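Local coordinates for protection of telomeres protein poz1 (Schizosaccharomyces pombe, PDB 5WE0) that binds telomeric DNA and negatively regulates telomerase and telomere length, at residues A[19-24]-A[238-243]; A[155-160]-A[183-188]. All blocks are in the same frame, centred on the assembly; numbering follows the deposited sequence.

Contact 1 (A[19-24]-A[238-243]); sequences IKENHY and REIVKM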
loop_
_atom_site.group_PDB
_atom_site.type_symbol
_atom_site.label_atom_id
_atom_site.label_comp_id
_atom_site.label_asym_id
_atom_site.label_seq_id
_atom_site.Cartn_x
_atom_site.Cartn_y
_atom_site.Cartn_z
ATOM N N ILE A 19 -14.046 6.498 -0.292
ATOM C CA ILE A 19 -14.176 6.079 1.099
ATOM C C ILE A 19 -15.258 5.012 1.203
ATOM O O ILE A 19 -16.400 5.214 0.779
ATOM C CB ILE A 19 -14.456 7.285 2.008
ATOM C CG1 ILE A 19 -13.242 8.216 1.977
ATOM C CG2 ILE A 19 -14.719 6.830 3.424
ATOM C CD1 ILE A 19 -13.301 9.375 2.935
ATOM N N LYS A 20 -14.887 3.858 1.745
ATOM C CA LYS A 20 -15.760 2.705 1.871
ATOM C C LYS A 20 -15.772 2.203 3.308
ATOM O O LYS A 20 -14.805 2.385 4.060
ATOM C CB LYS A 20 -15.295 1.577 0.952
ATOM C CG LYS A 20 -15.311 1.888 -0.539
ATOM C CD LYS A 20 -16.745 1.973 -1.058
ATOM C CE LYS A 20 -16.762 2.073 -2.588
ATOM N NZ LYS A 20 -18.142 2.185 -3.161
ATOM N N GLU A 21 -16.900 1.598 3.690
ATOM C CA GLU A 21 -16.948 0.823 4.928
ATOM C C GLU A 21 -15.973 -0.346 4.862
ATOM O O GLU A 21 -15.206 -0.602 5.804
ATOM C CB GLU A 21 -18.373 0.316 5.174
ATOM C CG GLU A 21 -18.469 -0.637 6.363
ATOM C CD GLU A 21 -19.891 -1.071 6.683
ATOM O OE1 GLU A 21 -20.705 -1.214 5.743
ATOM O OE2 GLU A 21 -20.185 -1.286 7.879
ATOM N N ASN A 22 -16.016 -1.087 3.758
ATOM C CA ASN A 22 -15.025 -2.110 3.471
ATOM C C ASN A 22 -13.995 -1.532 2.509
ATOM O O ASN A 22 -13.614 -0.366 2.647
ATOM C CB ASN A 22 -15.688 -3.377 2.926
ATOM C CG ASN A 22 -16.760 -3.912 3.854
ATOM O OD1 ASN A 22 -16.491 -4.233 5.018
ATOM N ND2 ASN A 22 -17.995 -3.966 3.363
ATOM N N HIS A 23 -13.524 -2.316 1.546
ATOM C CA HIS A 23 -12.409 -1.888 0.710
ATOM C C HIS A 23 -12.888 -1.376 -0.642
ATOM O O HIS A 23 -13.805 -1.939 -1.251
ATOM C CB HIS A 23 -11.414 -3.032 0.516
ATOM C CG HIS A 23 -10.808 -3.523 1.788
ATOM N ND1 HIS A 23 -10.185 -2.683 2.689
ATOM C CD2 HIS A 23 -10.742 -4.766 2.322
ATOM C CE1 HIS A 23 -9.742 -3.392 3.712
ATOM N NE2 HIS A 23 -10.064 -4.660 3.516
ATOM N N TYR A 24 -12.241 -0.319 -1.115
ATOM C CA TYR A 24 -12.552 0.228 -2.421
ATOM C C TYR A 24 -12.145 -0.738 -3.539
ATOM O O TYR A 24 -11.176 -1.501 -3.428
ATOM C CB TYR A 24 -11.857 1.577 -2.604
ATOM C CG TYR A 24 -11.962 2.095 -4.014
ATOM C CD1 TYR A 24 -13.105 2.759 -4.456
ATOM C CD2 TYR A 24 -10.944 1.863 -4.929
ATOM C CE1 TYR A 24 -13.211 3.208 -5.776
ATOM C CE2 TYR A 24 -11.040 2.305 -6.234
ATOM C CZ TYR A 24 -12.169 2.980 -6.651
ATOM O OH TYR A 24 -12.235 3.399 -7.960
ATOM N N ARG A 238 -19.058 3.786 11.171
ATOM C CA ARG A 238 -20.053 3.955 12.232
ATOM C C ARG A 238 -20.671 2.620 12.649
ATOM O O ARG A 238 -20.796 2.334 13.846
ATOM C CB ARG A 238 -21.131 4.957 11.794
ATOM C CG ARG A 238 -22.015 4.519 10.622
ATOM C CD ARG A 238 -23.371 5.225 10.631
ATOM N NE ARG A 238 -24.418 4.427 9.986
ATOM C CZ ARG A 238 -25.069 3.416 10.561
ATOM N NH1 ARG A 238 -24.778 3.044 11.802
ATOM N NH2 ARG A 238 -26.007 2.761 9.883
ATOM N N GLU A 239 -21.033 1.773 11.681
ATOM C CA GLU A 239 -21.651 0.492 12.012
ATOM C C GLU A 239 -20.689 -0.483 12.687
ATOM O O GLU A 239 -21.148 -1.450 13.302
ATOM C CB GLU A 239 -22.209 -0.164 10.747
ATOM C CG GLU A 239 -23.304 -1.210 10.991
ATOM C CD GLU A 239 -24.715 -0.652 10.932
ATOM O OE1 GLU A 239 -24.878 0.481 10.437
ATOM O OE2 GLU A 239 -25.666 -1.359 11.358
ATOM N N ILE A 240 -19.379 -0.261 12.583
ATOM C CA ILE A 240 -18.398 -1.098 13.275
ATOM C C ILE A 240 -18.077 -0.577 14.678
ATOM O O ILE A 240 -17.965 -1.362 15.622
ATOM C CB ILE A 240 -17.121 -1.221 12.408
ATOM C CG1 ILE A 240 -17.395 -2.049 11.148
ATOM C CG2 ILE A 240 -15.970 -1.826 13.196
ATOM C CD1 ILE A 240 -17.118 -1.323 9.839
ATOM N N VAL A 241 -17.957 0.745 14.853
ATOM C CA VAL A 241 -17.644 1.305 16.166
ATOM C C VAL A 241 -18.779 1.044 17.131
ATOM O O VAL A 241 -18.583 1.016 18.351
ATOM C CB VAL A 241 -17.371 2.827 16.089
ATOM C CG1 VAL A 241 -16.514 3.170 14.925
ATOM C CG2 VAL A 241 -18.673 3.633 16.037
ATOM N N LYS A 242 -20.006 1.028 16.618
ATOM C CA LYS A 242 -21.196 0.877 17.465
ATOM C C LYS A 242 -21.265 -0.445 18.212
ATOM O O LYS A 242 -21.817 -0.540 19.308
ATOM C CB LYS A 242 -22.467 1.072 16.633
ATOM C CG LYS A 242 -23.704 1.392 17.458
ATOM C CD LYS A 242 -24.873 1.786 16.569
ATOM C CE LYS A 242 -26.202 1.538 17.263
ATOM N NZ LYS A 242 -27.358 1.831 16.369
ATOM N N MET A 243 -20.711 -1.481 17.585
ATOM C CA MET A 243 -20.704 -2.826 18.152
ATOM C C MET A 243 -19.512 -3.054 19.075
ATOM O O MET A 243 -18.785 -4.038 18.943
ATOM C CB MET A 243 -20.712 -3.876 17.038
ATOM C CG MET A 243 -21.881 -3.751 16.075
ATOM S SD MET A 243 -23.450 -4.236 16.817
ATOM C CE MET A 243 -23.157 -5.977 17.121
#
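A loop-to-helix contact at the surface joins the loop after helix 2-18 to the short C-terminal helix 238-241, and Glu21 meets Glu239 and Ile240 there. The backbones stay well apart, with 8.5 Å between Glu21 CA and Glu239 CA, the closest such pair, so side chains span the gap. Glu21 does most of the reaching: CG lies anti to the backbone N (chi1 173°), and the extended chain beyond it carries the carboxylate to the helix. There Glu21 OE2 comes 3.6 Å from Ile240 CD1, and the aliphatic Glu21 CG approaches the same methyl, CD1 of Ile240, at 3.8 Å. Glu21 OE2 also lies 3.7 Å from Glu239 CB. The Glu239 chain then bends at chi2 (93°) and swings its carboxylate to Arg238, whose NH2 forms a salt bridge of 2.6 Å with Glu239 OE1. Glu21 OE2 and Glu239 OE1 remain 5.6 Å apart, and the arginine would be expected to ease the repulsion between them. The Glu21 backbone carbonyl is hydrogen-bonded by Gln221 and Gln237. With just 107 Å² buried and van der Waals touches alone, this is a peripheral contact between an interhelical loop and a C-terminal helix in an all-helical fold.

Contact 2 (A[155-160]-A[183-188]); sequences HFLEQE and EALQRL
Helix 130-157 ends beside helix 179-188, their segments coming closest at Leu157 and Leu188, where CA stands 8.0 Å from CA. Across this gap Leu157 is the central side chain, its CB directed at the other helix. Leu157 CD1 sits 3.7 Å from Leu188 CD2 and 3.9 Å from Leu185 CD1, so one methyl touches two leucines three positions apart, nearly one helical turn. The second branch, Leu157 CD2, reaches Leu188 CG at 4.1 Å, and the Leu157 and Leu188 side chains cross at about a right angle. In Leu188 the first torsion (chi1 166°) sets CG anti to the backbone N, bringing CG and the CD2 methyl to Leu157 although CB itself does not face it. All three leucines are buried. Just past the helix, the Gln159 amide folds back: NE2 donates to His155 O at 3.0 Å (N-H...O 157°) while lying 3.4 Å above the imidazole plane of His155, over its centre. Glu158 N meets the same oxygen from the opposite face, so two donors hold this carbonyl in the last turn of the helix. Helix 193-206 adds Val200 against Leu157 and Tyr199 against Leu188, while Leu171 of helix 164-174 packs on Leu185, placing the leucine cluster among four helices.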
loop_
_atom_site.group_PDB
_atom_site.type_symbol
_atom_site.label_atom_id
_atom_site.label_comp_id
_atom_site.label_asym_id
_atom_site.label_seq_id
_atom_site.Cartn_x
_atom_site.Cartn_y
_atom_site.Cartn_z
ATOM N N HIS A 155 9.318 -12.054 -6.959
ATOM C CA HIS A 155 9.100 -11.766 -8.375
ATOM C C HIS A 155 10.421 -11.476 -9.084
ATOM O O HIS A 155 10.664 -11.996 -10.182
ATOM C CB HIS A 155 8.133 -10.595 -8.524
ATOM C CG HIS A 155 7.813 -10.240 -9.942
ATOM N ND1 HIS A 155 8.529 -9.299 -10.655
ATOM C CD2 HIS A 155 6.829 -10.673 -10.769
ATOM C CE1 HIS A 155 8.009 -9.179 -11.864
ATOM N NE2 HIS A 155 6.979 -10.004 -11.959
ATOM N N PHE A 156 11.288 -10.650 -8.469
ATOM C CA PHE A 156 12.629 -10.394 -9.019
ATOM C C PHE A 156 13.387 -11.697 -9.258
ATOM O O PHE A 156 13.948 -11.914 -10.333
ATOM C CB PHE A 156 13.454 -9.529 -8.056
ATOM C CG PHE A 156 13.280 -8.041 -8.226
ATOM C CD1 PHE A 156 13.625 -7.411 -9.404
ATOM C CD2 PHE A 156 12.813 -7.259 -7.162
ATOM C CE1 PHE A 156 13.500 -6.028 -9.531
ATOM C CE2 PHE A 156 12.680 -5.872 -7.290
ATOM C CZ PHE A 156 13.023 -5.263 -8.469
ATOM N N LEU A 157 13.392 -12.587 -8.258
ATOM C CA LEU A 157 14.147 -13.835 -8.321
ATOM C C LEU A 157 13.587 -14.826 -9.341
ATOM O O LEU A 157 14.269 -15.800 -9.669
ATOM C CB LEU A 157 14.163 -14.520 -6.959
ATOM C CG LEU A 157 14.902 -13.804 -5.837
ATOM C CD1 LEU A 157 14.545 -14.418 -4.490
ATOM C CD2 LEU A 157 16.394 -13.831 -6.095
ATOM N N GLU A 158 12.343 -14.650 -9.784
ATOM C CA GLU A 158 11.698 -15.555 -10.724
ATOM C C GLU A 158 11.868 -15.145 -12.184
ATOM O O GLU A 158 11.286 -15.789 -13.067
ATOM C CB GLU A 158 10.208 -15.659 -10.389
ATOM C CG GLU A 158 9.930 -16.495 -9.150
ATOM C CD GLU A 158 8.464 -16.922 -9.035
ATOM O OE1 GLU A 158 7.579 -16.030 -8.966
ATOM O OE2 GLU A 158 8.199 -18.145 -9.000
ATOM N N GLN A 159 12.607 -14.081 -12.459
ATOM C CA GLN A 159 12.875 -13.650 -13.820
ATOM C C GLN A 159 14.249 -14.147 -14.269
ATOM O O GLN A 159 15.130 -14.443 -13.457
ATOM C CB GLN A 159 12.799 -12.122 -13.941
ATOM C CG GLN A 159 11.630 -11.440 -13.214
ATOM C CD GLN A 159 10.263 -11.858 -13.749
ATOM O OE1 GLN A 159 9.987 -11.724 -14.935
ATOM N NE2 GLN A 159 9.391 -12.333 -12.860
ATOM N N GLU A 160 14.415 -14.262 -15.585
ATOM C CA GLU A 160 15.692 -14.714 -16.150
ATOM C C GLU A 160 15.988 -13.991 -17.473
ATOM O O GLU A 160 15.272 -14.147 -18.463
ATOM C CB GLU A 160 15.700 -16.232 -16.349
ATOM C CG GLU A 160 16.917 -16.730 -17.108
ATOM C CD GLU A 160 18.191 -16.722 -16.282
ATOM O OE1 GLU A 160 18.205 -16.172 -15.153
ATOM O OE2 GLU A 160 19.203 -17.252 -16.784
ATOM N N GLU A 183 22.601 -10.586 3.157
ATOM C CA GLU A 183 23.595 -11.622 2.910
ATOM C C GLU A 183 23.051 -12.709 1.987
ATOM O O GLU A 183 23.585 -12.948 0.900
ATOM C CB GLU A 183 24.001 -12.197 4.276
ATOM C CG GLU A 183 25.284 -13.038 4.438
ATOM C CD GLU A 183 24.917 -14.441 4.922
ATOM O OE1 GLU A 183 25.770 -15.173 5.496
ATOM O OE2 GLU A 183 23.746 -14.835 4.676
ATOM N N ALA A 184 21.980 -13.384 2.422
ATOM C CA ALA A 184 21.478 -14.581 1.747
ATOM C C ALA A 184 20.675 -14.242 0.497
ATOM O O ALA A 184 20.731 -14.977 -0.492
ATOM C CB ALA A 184 20.624 -15.418 2.709
ATOM N N LEU A 185 19.909 -13.151 0.534
ATOM C CA LEU A 185 19.085 -12.792 -0.609
ATOM C C LEU A 185 19.952 -12.473 -1.814
ATOM O O LEU A 185 19.576 -12.782 -2.949
ATOM C CB LEU A 185 18.191 -11.609 -0.239
ATOM C CG LEU A 185 16.904 -11.394 -1.038
ATOM C CD1 LEU A 185 16.264 -12.708 -1.425
ATOM C CD2 LEU A 185 15.925 -10.583 -0.227
ATOM N N GLN A 186 21.133 -11.899 -1.584
ATOM C CA GLN A 186 22.004 -11.551 -2.696
ATOM C C GLN A 186 22.808 -12.759 -3.182
ATOM O O GLN A 186 23.127 -12.842 -4.373
ATOM C CB GLN A 186 22.926 -10.393 -2.291
ATOM C CG GLN A 186 22.202 -9.041 -2.229
ATOM C CD GLN A 186 21.853 -8.487 -3.604
ATOM O OE1 GLN A 186 20.952 -8.992 -4.277
ATOM N NE2 GLN A 186 22.545 -7.429 -4.015
ATOM N N ARG A 187 23.128 -13.708 -2.296
ATOM C CA ARG A 187 23.657 -14.987 -2.763
ATOM C C ARG A 187 22.651 -15.701 -3.653
ATOM O O ARG A 187 23.005 -16.243 -4.706
ATOM C CB ARG A 187 24.022 -15.887 -1.582
ATOM C CG ARG A 187 25.354 -15.606 -0.906
ATOM C CD ARG A 187 25.729 -16.798 -0.045
ATOM N NE ARG A 187 24.677 -17.079 0.923
ATOM C CZ ARG A 187 24.663 -16.573 2.147
ATOM N NH1 ARG A 187 25.650 -15.773 2.519
ATOM N NH2 ARG A 187 23.675 -16.858 2.989
ATOM N N LEU A 188 21.392 -15.709 -3.237
ATOM C CA LEU A 188 20.356 -16.454 -3.934
ATOM C C LEU A 188 20.052 -15.880 -5.314
ATOM O O LEU A 188 19.683 -16.629 -6.229
ATOM C CB LEU A 188 19.113 -16.434 -3.072
ATOM C CG LEU A 188 17.822 -16.852 -3.721
ATOM C CD1 LEU A 188 17.930 -18.292 -4.221
ATOM C CD2 LEU A 188 16.824 -16.670 -2.657
#

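In the fold
From the N terminus, the chain leaves helix 2-18 and enters the first segment of contact 1, residues 19-24. It then runs through most of the helical body before residues 238-243 close a loop with 213 residues between the two segments, 132 of them helical. Contact 2 is nested inside that loop: residues 155-160, at the end of helix 130-157, meet residues 183-188 after a much shorter excursion of 22 residues through helix 164-174. The long closure thus joins regions near the two termini, whereas the short one is local. Contact 1 and contact 2 lie on opposite sides of the chain's centre, their centres 40 Å apart and their nearest atoms about 21 Å apart.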